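Local coordinates for protein 2-(hydroxymethyl)glutarate dehydrogenase (Eubacterium barkeri, PDB 3CKY) that catalyses the NADH-dependent reduction of 2-formylglutarate to (S)-2-hydroxymethylglutarate in the bacterial fermentation of nicotinate, at residues 16-21 / 129-134; 22-27 / 46-51; 29-34 / 58-63; 152-155 / 160-163. One frame throughout, in Å; residues are numbered along the deposited sequence.

All four contacts lie in the NAD-binding Rossmann domain, and each is partly buried. Contacts 1 and 2 use successive parts of helix 16-25: contact 1 packs it on helix 127-133, while contact 2, the farthest from the chain's centre, packs its last turn on the backbone leading into strand 49-50. Contacts 2, 3 and 4 all reach one sheet, with strand 49-50 at one border and strand 158-165 at the other within this chain. Contact 3 sets a tyrosine ring against a helix end; contact 4 joins helix 144-157 to strand 158-165. Contact 1 adds a water to its apolar packing, contact 3 is a CH-pi contact, and contacts 2 and 4 rest on branched aliphatic side chains.

Contact 1: 16-21 / 129-134; sequences GKPMAI and KGAEAG
The puckered pyrrolidine ring of P18 turns its CB-CG edge to helix 127-133. CG rests on the methyl of A131 (P18 CG to A131 CB, 3.6 Å), while CB sits over the backbone of the next residue, 3.7 Å from E132 CA. E132 adds a methylene, its CG 3.9 Å from P18 CB. With CG lying beside its backbone N (chi1 -72°) and the chain extended beyond, the aliphatic root of E132 lines the proline and its carboxylate goes on past the contact, as suits an exposed residue.

The two helix segments run nearly parallel, 13° apart, with axes separated by 8.0 Å. Such closeness suits small or compact residues: an alanine on one side, a proline ring on the other. Proline is easily accommodated here because it stands in the first turn of helix 16-25, where an amide hydrogen is not needed for helical bonding. M19 contributes little; its side chain leads away and packs on F9 and M97.

A water lies 3.0 Å from P18 O and 3.3 Å from E132 O, although it has more acceptors nearby than protons to give, so both bonds need not be made at once. E132 O is also reached by N22 ND2, from the following turn of helix 16-25. By similarity, residues 16-22 of this helix belong to the NAD(+) site, and G16 is the last glycine of the Rossmann-type GxGxxG pattern. The direct chemistry is apolar, so shape holds the ring against the alanine, while water and an asparagine amide serve the backbone carbonyls beside it.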
# COMPACT_ATOMS: atom_id res chain seq x y z
N GLY A 16 -4.19 -36.50 -3.26
CA GLY A 16 -3.32 -37.66 -3.46
C GLY A 16 -4.06 -38.97 -3.61
O GLY A 16 -3.74 -39.79 -4.48
N LYS A 17 -5.07 -39.17 -2.76
CA LYS A 17 -5.82 -40.42 -2.74
C LYS A 17 -6.49 -40.74 -4.09
O LYS A 17 -6.19 -41.78 -4.67
CB LYS A 17 -6.82 -40.43 -1.57
CG LYS A 17 -7.41 -41.80 -1.27
N PRO A 18 -7.38 -39.86 -4.60
CA PRO A 18 -8.00 -40.13 -5.91
C PRO A 18 -7.02 -40.24 -7.08
O PRO A 18 -7.27 -40.99 -8.02
CB PRO A 18 -8.95 -38.94 -6.11
CG PRO A 18 -8.46 -37.88 -5.21
CD PRO A 18 -7.88 -38.60 -4.02
N MET A 19 -5.92 -39.48 -7.03
CA MET A 19 -4.88 -39.56 -8.06
C MET A 19 -4.28 -40.95 -8.09
O MET A 19 -4.14 -41.55 -9.15
CB MET A 19 -3.77 -38.54 -7.79
CG MET A 19 -4.19 -37.09 -7.98
SD MET A 19 -2.81 -35.92 -7.85
CE MET A 19 -1.72 -36.67 -6.66
N ALA A 20 -3.92 -41.46 -6.91
CA ALA A 20 -3.37 -42.81 -6.78
C ALA A 20 -4.33 -43.87 -7.30
O ALA A 20 -3.93 -44.80 -7.99
CB ALA A 20 -3.00 -43.11 -5.32
N ILE A 21 -5.61 -43.72 -6.97
CA ILE A 21 -6.66 -44.64 -7.41
C ILE A 21 -6.82 -44.65 -8.93
O ILE A 21 -6.94 -45.71 -9.53
CB ILE A 21 -8.02 -44.31 -6.75
CG1 ILE A 21 -7.98 -44.69 -5.27
CG2 ILE A 21 -9.15 -45.05 -7.44
CD1 ILE A 21 -9.19 -44.22 -4.49
N LYS A 129 -12.89 -32.85 -6.65
CA LYS A 129 -13.78 -33.38 -7.67
C LYS A 129 -13.05 -33.63 -9.00
O LYS A 129 -13.26 -34.66 -9.65
CB LYS A 129 -14.98 -32.45 -7.88
CG LYS A 129 -15.84 -32.29 -6.61
CD LYS A 129 -17.33 -32.27 -6.92
CE LYS A 129 -18.16 -32.61 -5.68
NZ LYS A 129 -19.60 -32.72 -6.00
N GLY A 130 -12.18 -32.70 -9.39
CA GLY A 130 -11.32 -32.88 -10.54
C GLY A 130 -10.30 -33.98 -10.34
O GLY A 130 -9.92 -34.67 -11.29
N ALA A 131 -9.84 -34.14 -9.10
CA ALA A 131 -8.89 -35.20 -8.75
C ALA A 131 -9.54 -36.58 -8.92
O ALA A 131 -8.94 -37.50 -9.47
CB ALA A 131 -8.40 -35.01 -7.33
N GLU A 132 -10.77 -36.69 -8.43
CA GLU A 132 -11.55 -37.93 -8.54
C GLU A 132 -11.84 -38.29 -10.00
O GLU A 132 -11.62 -39.42 -10.41
CB GLU A 132 -12.87 -37.79 -7.78
CG GLU A 132 -12.71 -37.80 -6.27
CD GLU A 132 -13.97 -37.38 -5.53
OE1 GLU A 132 -13.89 -37.13 -4.31
OE2 GLU A 132 -15.05 -37.29 -6.16
N ALA A 133 -12.30 -37.31 -10.77
CA ALA A 133 -12.64 -37.52 -12.18
C ALA A 133 -11.42 -37.64 -13.10
O ALA A 133 -11.56 -38.00 -14.26
CB ALA A 133 -13.54 -36.39 -12.68
N GLY A 134 -10.23 -37.34 -12.58
CA GLY A 134 -9.01 -37.36 -13.40
C GLY A 134 -8.97 -36.24 -14.42
O GLY A 134 -8.36 -36.39 -15.49
O HOH W 1 -10.14 -41.69 -8.54

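Contact 2: 22-27 / 46-51; sequences NLLKEG and QGAQAC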
# COMPACT_ATOMS: atom_id res chain seq x y z
N ASN A 22 -6.82 -43.47 -9.54
CA ASN A 22 -6.89 -43.36 -11.00
C ASN A 22 -5.71 -44.04 -11.68
O ASN A 22 -5.86 -44.68 -12.72
CB ASN A 22 -7.00 -41.90 -11.45
CG ASN A 22 -8.37 -41.31 -11.21
OD1 ASN A 22 -9.37 -42.03 -11.18
ND2 ASN A 22 -8.44 -40.00 -11.04
N LEU A 23 -4.52 -43.90 -11.09
CA LEU A 23 -3.32 -44.58 -11.56
C LEU A 23 -3.46 -46.10 -11.41
O LEU A 23 -3.06 -46.86 -12.29
CB LEU A 23 -2.09 -44.08 -10.81
CG LEU A 23 -1.56 -42.71 -11.23
CD1 LEU A 23 -0.61 -42.15 -10.18
CD2 LEU A 23 -0.87 -42.77 -12.59
N LEU A 24 -4.02 -46.53 -10.28
CA LEU A 24 -4.22 -47.95 -10.01
C LEU A 24 -5.22 -48.57 -10.98
O LEU A 24 -5.06 -49.72 -11.38
CB LEU A 24 -4.69 -48.17 -8.57
CG LEU A 24 -3.63 -47.98 -7.47
CD1 LEU A 24 -4.28 -47.92 -6.10
CD2 LEU A 24 -2.59 -49.08 -7.51
N LYS A 25 -6.23 -47.81 -11.38
CA LYS A 25 -7.21 -48.29 -12.35
C LYS A 25 -6.63 -48.44 -13.76
O LYS A 25 -7.22 -49.12 -14.59
CB LYS A 25 -8.45 -47.40 -12.37
CG LYS A 25 -9.37 -47.64 -11.17
CD LYS A 25 -10.76 -47.03 -11.36
CE LYS A 25 -10.81 -45.58 -10.93
NZ LYS A 25 -10.01 -44.70 -11.82
N GLU A 26 -5.49 -47.81 -14.04
CA GLU A 26 -4.76 -48.03 -15.29
C GLU A 26 -3.72 -49.14 -15.15
O GLU A 26 -2.93 -49.36 -16.06
CB GLU A 26 -4.06 -46.75 -15.76
CG GLU A 26 -4.96 -45.55 -15.91
CD GLU A 26 -6.09 -45.76 -16.90
OE1 GLU A 26 -5.93 -46.55 -17.85
OE2 GLU A 26 -7.15 -45.12 -16.72
N GLY A 27 -3.72 -49.82 -14.01
CA GLY A 27 -2.78 -50.90 -13.77
C GLY A 27 -1.35 -50.45 -13.56
O GLY A 27 -0.42 -51.24 -13.74
N GLN A 46 -7.43 -50.64 -3.36
CA GLN A 46 -7.49 -50.50 -4.82
C GLN A 46 -6.23 -51.00 -5.53
O GLN A 46 -6.12 -50.90 -6.76
CB GLN A 46 -7.79 -49.04 -5.22
CG GLN A 46 -9.27 -48.74 -5.42
CD GLN A 46 -10.05 -48.81 -4.12
OE1 GLN A 46 -9.73 -48.13 -3.15
NE2 GLN A 46 -11.10 -49.64 -4.10
N GLY A 47 -5.27 -51.54 -4.77
CA GLY A 47 -4.09 -52.19 -5.33
C GLY A 47 -2.76 -51.51 -5.05
O GLY A 47 -1.73 -51.93 -5.59
N ALA A 48 -2.76 -50.48 -4.22
CA ALA A 48 -1.52 -49.78 -3.86
C ALA A 48 -0.66 -50.66 -2.96
O ALA A 48 -1.17 -51.48 -2.20
CB ALA A 48 -1.83 -48.47 -3.17
N GLN A 49 0.66 -50.49 -3.07
CA GLN A 49 1.60 -51.16 -2.18
C GLN A 49 2.05 -50.21 -1.07
O GLN A 49 2.73 -49.22 -1.32
CB GLN A 49 2.79 -51.69 -2.97
CG GLN A 49 2.44 -52.88 -3.88
CD GLN A 49 3.67 -53.63 -4.38
OE1 GLN A 49 3.83 -53.82 -5.59
NE2 GLN A 49 4.52 -54.06 -3.46
N ALA A 50 1.66 -50.53 0.17
CA ALA A 50 1.98 -49.68 1.32
C ALA A 50 3.47 -49.72 1.65
O ALA A 50 4.13 -50.74 1.44
CB ALA A 50 1.15 -50.10 2.53
N CYS A 51 3.98 -48.60 2.15
CA CYS A 51 5.37 -48.48 2.56
C CYS A 51 5.46 -47.96 4.00
O CYS A 51 4.53 -47.33 4.50
CB CYS A 51 6.14 -47.53 1.63
SG CYS A 51 6.22 -48.07 -0.09
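L24 and G47 bring the two backbones together, their CA atoms 6.3 Å apart, and each stands near the end of a helix. Helix 16-25 finishes just after L24 in a Schellman motif whose C-prime residue is G27, with G27 N bonded to L24 O at 3.0 Å. G47 closes helix 37-44 in the same way. Its positive phi of 115° suits glycine, since a CB would collide with the carbonyl O of Q46 and would also lie close to the leucine.

The side chain of L24 carries the contact with both branches. CD1 enters the turn between Q46 and A48, 3.5 Å from A48 N and 3.9 Å from A48 CB, and CB of Q46 also flanks it. Q46 O sits against both CB and CD1 of L24, 3.6 Å from each. CD2 instead lies against the peptide of G47, 3.5 Å from G47 C. Chi1 of -73° sets CG beside the backbone N and directs the fork at this turn. Cutting this side chain back to an alanine removes both branches and would probably open a gap against the G47 peptide and the A48 methyl.

On the same helix K25 NZ donates to N22 OD1 (2.8 Å), meeting a lone pair in the carbonyl plane at 137°, which helps fix the rotation of the amide.

Across the segments the grip is van der Waals alone: a branched hydrocarbon covers a glycine turn, tying the end of helix 16-25 to the approach of strand 49-50.

Contact 3: 29-34 / 58-63; sequences TVYAFD and AAASDI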
# COMPACT_ATOMS: atom_id res chain seq x y z
N THR A 29 1.76 -49.48 -11.20
CA THR A 29 2.22 -49.82 -9.86
C THR A 29 2.39 -48.56 -9.02
O THR A 29 3.15 -47.66 -9.39
CB THR A 29 3.57 -50.56 -9.90
OG1 THR A 29 3.44 -51.77 -10.67
CG2 THR A 29 4.03 -50.91 -8.49
N VAL A 30 1.69 -48.51 -7.88
CA VAL A 30 1.69 -47.35 -7.00
C VAL A 30 2.14 -47.71 -5.58
O VAL A 30 1.49 -48.51 -4.90
CB VAL A 30 0.27 -46.71 -6.92
CG1 VAL A 30 0.25 -45.57 -5.90
CG2 VAL A 30 -0.18 -46.21 -8.29
N TYR A 31 3.25 -47.13 -5.14
CA TYR A 31 3.70 -47.21 -3.75
C TYR A 31 3.19 -45.98 -2.99
O TYR A 31 3.01 -44.92 -3.59
CB TYR A 31 5.23 -47.28 -3.67
CG TYR A 31 5.82 -48.45 -4.42
CD1 TYR A 31 5.95 -49.70 -3.82
CD2 TYR A 31 6.26 -48.31 -5.73
CE1 TYR A 31 6.50 -50.78 -4.51
CE2 TYR A 31 6.81 -49.38 -6.43
CZ TYR A 31 6.93 -50.61 -5.81
OH TYR A 31 7.47 -51.66 -6.50
N ALA A 32 2.97 -46.12 -1.69
CA ALA A 32 2.38 -45.02 -0.92
C ALA A 32 2.67 -45.06 0.59
O ALA A 32 2.71 -46.13 1.21
CB ALA A 32 0.88 -44.98 -1.15
N PHE A 33 2.89 -43.88 1.16
CA PHE A 33 2.94 -43.68 2.60
C PHE A 33 2.25 -42.37 3.01
O PHE A 33 2.27 -41.38 2.28
CB PHE A 33 4.38 -43.66 3.11
CG PHE A 33 4.49 -43.26 4.56
CD1 PHE A 33 4.22 -44.18 5.57
CD2 PHE A 33 4.81 -41.96 4.92
CE1 PHE A 33 4.30 -43.82 6.91
CE2 PHE A 33 4.89 -41.58 6.25
CZ PHE A 33 4.64 -42.51 7.25
N ASP A 34 1.67 -42.39 4.21
CA ASP A 34 1.03 -41.23 4.81
C ASP A 34 1.09 -41.40 6.33
O ASP A 34 1.09 -42.53 6.82
CB ASP A 34 -0.43 -41.14 4.34
CG ASP A 34 -1.05 -39.78 4.62
OD1 ASP A 34 -1.49 -39.12 3.66
OD2 ASP A 34 -1.10 -39.37 5.80
N ALA A 58 10.40 -43.59 -1.73
CA ALA A 58 11.43 -42.99 -2.58
C ALA A 58 12.29 -44.02 -3.30
O ALA A 58 12.50 -43.94 -4.51
CB ALA A 58 12.30 -42.04 -1.76
N ALA A 59 12.79 -45.00 -2.54
CA ALA A 59 13.68 -46.03 -3.09
C ALA A 59 13.00 -46.91 -4.15
O ALA A 59 13.65 -47.34 -5.11
CB ALA A 59 14.22 -46.90 -1.97
N ALA A 60 11.70 -47.16 -3.99
CA ALA A 60 10.96 -48.05 -4.89
C ALA A 60 10.44 -47.37 -6.16
O ALA A 60 10.20 -48.04 -7.17
CB ALA A 60 9.80 -48.69 -4.14
N SER A 61 10.29 -46.04 -6.13
CA SER A 61 9.54 -45.32 -7.17
C SER A 61 10.42 -44.65 -8.23
O SER A 61 11.57 -44.30 -7.98
CB SER A 61 8.66 -44.26 -6.52
OG SER A 61 7.81 -44.85 -5.54
N ASP A 62 9.85 -44.50 -9.42
CA ASP A 62 10.48 -43.77 -10.53
C ASP A 62 9.95 -42.35 -10.60
O ASP A 62 10.70 -41.42 -10.89
CB ASP A 62 10.17 -44.46 -11.87
CG ASP A 62 10.53 -45.93 -11.88
OD1 ASP A 62 11.40 -46.35 -11.09
OD2 ASP A 62 9.92 -46.66 -12.69
N ILE A 63 8.65 -42.19 -10.36
CA ILE A 63 8.01 -40.89 -10.32
C ILE A 63 7.29 -40.76 -8.98
O ILE A 63 6.45 -41.60 -8.63
CB ILE A 63 7.01 -40.71 -11.47
CG1 ILE A 63 7.73 -40.80 -12.82
CG2 ILE A 63 6.26 -39.37 -11.33
CD1 ILE A 63 6.80 -40.90 -14.02
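Y31 packs against A60 and S61, where a strand of the Rossmann sheet meets the end of helix 54-60. Strand 29-33 runs between strands 6-10 and 49-50, and Y31 points off the sheet toward this helix, whereas its neighbours V30 and A32 point away from it.

From its root outward, the tyrosine first passes the serine: Y31 CB is 4.0 Å from S61 OG. CG lies beside the backbone N (chi1 -58°), and chi2 of -86° turns the ring so that one face meets the helix end. Next along the ring, CD2 is 3.8 Å from S61 OG. The hydroxyl approaches the ring obliquely and is committed to another partner, V57 O, one turn back in the helix. A serine suits this buried place because its short side chain can return to a helix carbonyl.

Farther out, CE2 approaches the last helical carbonyl, 3.7 Å from A60 O, and CZ lies 3.8 Å from A60 CB. That methyl stands over the middle of the ring, a CH-pi contact in which all six carbons lie within about 4 Å of it. Alanine fits well: it supplies a single methyl, and nothing bulkier has to be housed between helix and ring. Around the same side chain lie K6 of strand 6-10 and C51, just after strand 49-50.

The methyl is centred almost perfectly: A60 CB is 3.7 Å from the Y31 ring centroid and only 4° from the ring normal.

Contact 4: 152-155 / 160-163; sequences PVLS and DIYH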
# COMPACT_ATOMS: atom_id res chain seq x y z
N PRO A 152 2.77 -38.85 -19.90
CA PRO A 152 1.80 -39.96 -19.92
C PRO A 152 1.18 -40.30 -18.56
O PRO A 152 -0.01 -40.62 -18.48
CB PRO A 152 2.62 -41.15 -20.46
CG PRO A 152 3.76 -40.52 -21.19
CD PRO A 152 4.09 -39.28 -20.42
N VAL A 153 1.97 -40.24 -17.50
CA VAL A 153 1.47 -40.45 -16.14
C VAL A 153 0.57 -39.28 -15.71
O VAL A 153 -0.50 -39.49 -15.15
CB VAL A 153 2.64 -40.65 -15.13
CG1 VAL A 153 2.13 -40.73 -13.69
CG2 VAL A 153 3.41 -41.91 -15.48
N LEU A 154 1.02 -38.06 -15.98
CA LEU A 154 0.21 -36.86 -15.74
C LEU A 154 -1.14 -36.94 -16.45
O LEU A 154 -2.16 -36.51 -15.91
CB LEU A 154 0.97 -35.61 -16.22
CG LEU A 154 1.82 -34.82 -15.22
CD1 LEU A 154 2.30 -35.66 -14.03
CD2 LEU A 154 3.00 -34.17 -15.95
N SER A 155 -1.14 -37.50 -17.65
CA SER A 155 -2.35 -37.59 -18.47
C SER A 155 -3.41 -38.55 -17.93
O SER A 155 -4.56 -38.46 -18.33
CB SER A 155 -1.98 -37.98 -19.90
OG SER A 155 -1.23 -36.94 -20.50
N ASP A 160 -6.14 -31.38 -18.85
CA ASP A 160 -5.31 -30.35 -19.49
C ASP A 160 -3.95 -30.27 -18.82
O ASP A 160 -3.81 -29.69 -17.73
CB ASP A 160 -6.00 -28.99 -19.47
CG ASP A 160 -7.23 -28.94 -20.37
OD1 ASP A 160 -7.38 -29.84 -21.22
OD2 ASP A 160 -8.04 -28.00 -20.22
N ILE A 161 -2.95 -30.87 -19.47
CA ILE A 161 -1.59 -30.88 -18.95
C ILE A 161 -0.76 -29.85 -19.71
O ILE A 161 -0.51 -30.01 -20.91
CB ILE A 161 -0.93 -32.27 -19.12
CG1 ILE A 161 -1.85 -33.39 -18.58
CG2 ILE A 161 0.45 -32.31 -18.42
CD1 ILE A 161 -2.33 -33.17 -17.16
N TYR A 162 -0.36 -28.79 -19.02
CA TYR A 162 0.40 -27.71 -19.64
C TYR A 162 1.88 -27.78 -19.30
O TYR A 162 2.25 -27.88 -18.11
CB TYR A 162 -0.14 -26.36 -19.19
CG TYR A 162 -1.51 -26.04 -19.71
CD1 TYR A 162 -1.67 -25.43 -20.95
CD2 TYR A 162 -2.65 -26.31 -18.96
CE1 TYR A 162 -2.93 -25.11 -21.43
CE2 TYR A 162 -3.91 -26.00 -19.43
CZ TYR A 162 -4.05 -25.40 -20.67
OH TYR A 162 -5.30 -25.08 -21.15
N HIS A 163 2.71 -27.74 -20.34
CA HIS A 163 4.13 -27.51 -20.17
C HIS A 163 4.33 -26.00 -20.26
O HIS A 163 4.49 -25.45 -21.34
CB HIS A 163 4.93 -28.27 -21.23
CG HIS A 163 6.41 -28.14 -21.07
ND1 HIS A 163 7.01 -27.92 -19.85
CD2 HIS A 163 7.41 -28.23 -21.98
CE1 HIS A 163 8.32 -27.85 -20.01
NE2 HIS A 163 8.59 -28.04 -21.29
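In the beta-alpha-beta unit made of strand 136-141, helix 144-157 and strand 158-165, I161 of the second strand packs on L154 and S155 of the helix that precedes it. I161 uses both branches. Its CG2 methyl meets L154 at two points, CB and CD2, each 4.0 Å away. The longer branch reaches the helix backbone, with I161 CD1 3.6 Å from L154 O, and passes S155 OG at 4.1 Å from I161 CG1.

The torsions explain this division: chi1 of -50° sets CG2 anti to the backbone N, and chi2 of -53° bends CD1 toward L154 O. The serine hydroxyl is already bonded to Q151 O, one turn back, so it can lie beside hydrocarbon without going unserved. A beta-branched residue suits the strand, and its two branches cover both L154 and the helix backbone. A glycine in place of I161 would probably leave L154 facing a gap and weaken the hold of helix on strand.

L154 also packs on F65 and V140. On the strand's next residue, Y162 bonds K211 and E207 of a second subunit. A helix joining two parallel strands and packing on their sheet is the beta-alpha-beta crossover on which Rossmann-type folds are built.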